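PDB 3CEX: uncharacterized protein from Enterococcus faecalis, which is of unknown function but belongs to the DinB superfamily, whose fold is a four-helix bundle. Local coordinates for residues Ser60-Ser65 with Val146-Ala151. Numbering follows the deposited sequence.
Sequences SALNHS and VRLVSA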
loop_
_atom_site.group_PDB
_atom_site.type_symbol
_atom_site.label_atom_id
_atom_site.label_comp_id
_atom_site.label_asym_id
_atom_site.label_seq_id
_atom_site.Cartn_x
_atom_site.Cartn_y
_atom_site.Cartn_z
ATOM N N SER A 60 15.229 12.850 -3.387
ATOM C CA SER A 60 16.283 13.887 -3.387
ATOM C C SER A 60 17.680 13.265 -3.546
ATOM O O SER A 60 18.511 13.824 -4.241
ATOM C CB SER A 60 16.213 14.764 -2.138
ATOM O OG SER A 60 15.012 15.518 -2.149
ATOM N N ALA A 61 17.915 12.117 -2.912
ATOM C CA ALA A 61 19.153 11.339 -3.082
ATOM C C ALA A 61 19.372 10.832 -4.534
ATOM O O ALA A 61 20.463 10.938 -5.060
ATOM C CB ALA A 61 19.190 10.170 -2.086
ATOM N N LEU A 62 18.342 10.303 -5.187
ATOM C CA LEU A 62 18.426 9.964 -6.622
ATOM C C LEU A 62 18.672 11.186 -7.515
ATOM O O LEU A 62 19.240 11.071 -8.596
ATOM C CB LEU A 62 17.141 9.290 -7.100
ATOM C CG LEU A 62 16.847 7.908 -6.530
ATOM C CD1 LEU A 62 15.483 7.473 -6.992
ATOM C CD2 LEU A 62 17.931 6.875 -6.927
ATOM N N ASN A 63 18.203 12.347 -7.060
ATOM C CA ASN A 63 18.281 13.587 -7.814
ATOM C C ASN A 63 19.517 14.394 -7.437
ATOM O O ASN A 63 19.680 15.515 -7.899
ATOM C CB ASN A 63 17.021 14.400 -7.537
ATOM C CG ASN A 63 16.644 15.291 -8.669
ATOM O OD1 ASN A 63 16.468 14.830 -9.790
ATOM N ND2 ASN A 63 16.501 16.590 -8.388
ATOM N N HIS A 64 20.365 13.830 -6.575
ATOM C CA HIS A 64 21.557 14.496 -6.058
ATOM C C HIS A 64 21.286 15.894 -5.488
ATOM O O HIS A 64 22.174 16.752 -5.508
ATOM C CB HIS A 64 22.666 14.536 -7.145
ATOM C CG HIS A 64 23.065 13.174 -7.628
ATOM N ND1 HIS A 64 24.070 12.436 -7.035
ATOM C CD2 HIS A 64 22.549 12.386 -8.605
ATOM C CE1 HIS A 64 24.169 11.263 -7.637
ATOM N NE2 HIS A 64 23.255 11.205 -8.591
ATOM N N SER A 65 20.074 16.119 -4.973
ATOM C CA SER A 65 19.690 17.425 -4.424
ATOM C C SER A 65 19.507 17.288 -2.915
ATOM O O SER A 65 19.319 16.178 -2.396
ATOM C CB SER A 65 18.419 17.984 -5.115
ATOM O OG SER A 65 17.297 17.068 -5.129
ATOM N N VAL A 146 14.477 -0.380 -8.472
ATOM C CA VAL A 146 14.176 -1.005 -7.178
ATOM C C VAL A 146 13.856 0.072 -6.128
ATOM O O VAL A 146 12.895 -0.033 -5.359
ATOM C CB VAL A 146 15.338 -1.933 -6.746
ATOM C CG1 VAL A 146 15.236 -2.303 -5.266
ATOM C CG2 VAL A 146 15.341 -3.215 -7.608
ATOM N N ARG A 147 14.617 1.162 -6.154
ATOM C CA ARG A 147 14.444 2.220 -5.173
ATOM C C ARG A 147 13.115 2.950 -5.397
ATOM O O ARG A 147 12.407 3.251 -4.432
ATOM C CB ARG A 147 15.640 3.141 -5.262
ATOM C CG ARG A 147 15.629 4.361 -4.470
ATOM C CD ARG A 147 15.731 4.108 -2.981
ATOM N NE ARG A 147 16.543 2.975 -2.532
ATOM C CZ ARG A 147 17.823 3.024 -2.166
ATOM N NH1 ARG A 147 18.538 4.126 -2.271
ATOM N NH2 ARG A 147 18.403 1.931 -1.707
ATOM N N LEU A 148 12.783 3.213 -6.658
ATOM C CA LEU A 148 11.507 3.811 -7.029
ATOM C C LEU A 148 10.309 2.950 -6.643
ATOM O O LEU A 148 9.325 3.469 -6.156
ATOM C CB LEU A 148 11.457 4.106 -8.534
ATOM C CG LEU A 148 12.379 5.265 -8.985
ATOM C CD1 LEU A 148 12.462 5.399 -10.518
ATOM C CD2 LEU A 148 11.923 6.594 -8.320
ATOM N N VAL A 149 10.381 1.653 -6.886
ATOM C CA VAL A 149 9.308 0.741 -6.495
ATOM C C VAL A 149 9.149 0.696 -4.955
ATOM O O VAL A 149 8.021 0.667 -4.419
ATOM C CB VAL A 149 9.544 -0.665 -7.068
ATOM C CG1 VAL A 149 8.566 -1.675 -6.453
ATOM C CG2 VAL A 149 9.428 -0.685 -8.582
ATOM N N SER A 150 10.287 0.685 -4.249
ATOM C CA SER A 150 10.298 0.711 -2.804
ATOM C C SER A 150 9.634 1.969 -2.281
ATOM O O SER A 150 8.864 1.907 -1.303
ATOM C CB SER A 150 11.735 0.632 -2.243
ATOM O OG SER A 150 12.244 -0.659 -2.461
ATOM N N ALA A 151 9.920 3.109 -2.920
ATOM C CA ALA A 151 9.329 4.386 -2.476
ATOM C C ALA A 151 7.822 4.430 -2.667
ATOM O O ALA A 151 7.100 4.857 -1.761
ATOM C CB ALA A 151 9.993 5.544 -3.111
#
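The carbonyl O of S60 takes two backbone N-H groups: S65 N at 2.9 Å and, weakly, N63 N at 3.2 Å. The S65 bond belongs to a Schellman motif that ends helix 44-62. Its other bond is weak, from H64 N to A61 O, and H64 has the positive phi of the motif (51°). N63 ND2 adds a weak but fairly straight bond to S65 OG.

The last helical residue, L62, faces the first turns of helix 144-170. The two helices run antiparallel in the DinB-type four-helix bundle. The contact is small and apolar, burying 115 Å² in all. L62 carries it with one methyl, CD1. R147 meets this methyl with its aliphatic chain, not with its guanidinium group. Its CG lies anti to the backbone N (chi1 174°), which carries it out toward L62. The chain then bends at chi2 and chi3.

Y121 of helix 104-124 touches both L62 and L148, while I134 packs on L62 and R147. On helix 144-170, S150 OG is hydrogen-bonded to R16 NH1 of the second subunit. At the buried centre, L62 CD1 sits 4.0 Å from R147 CG and 3.9 Å from L148 CD2.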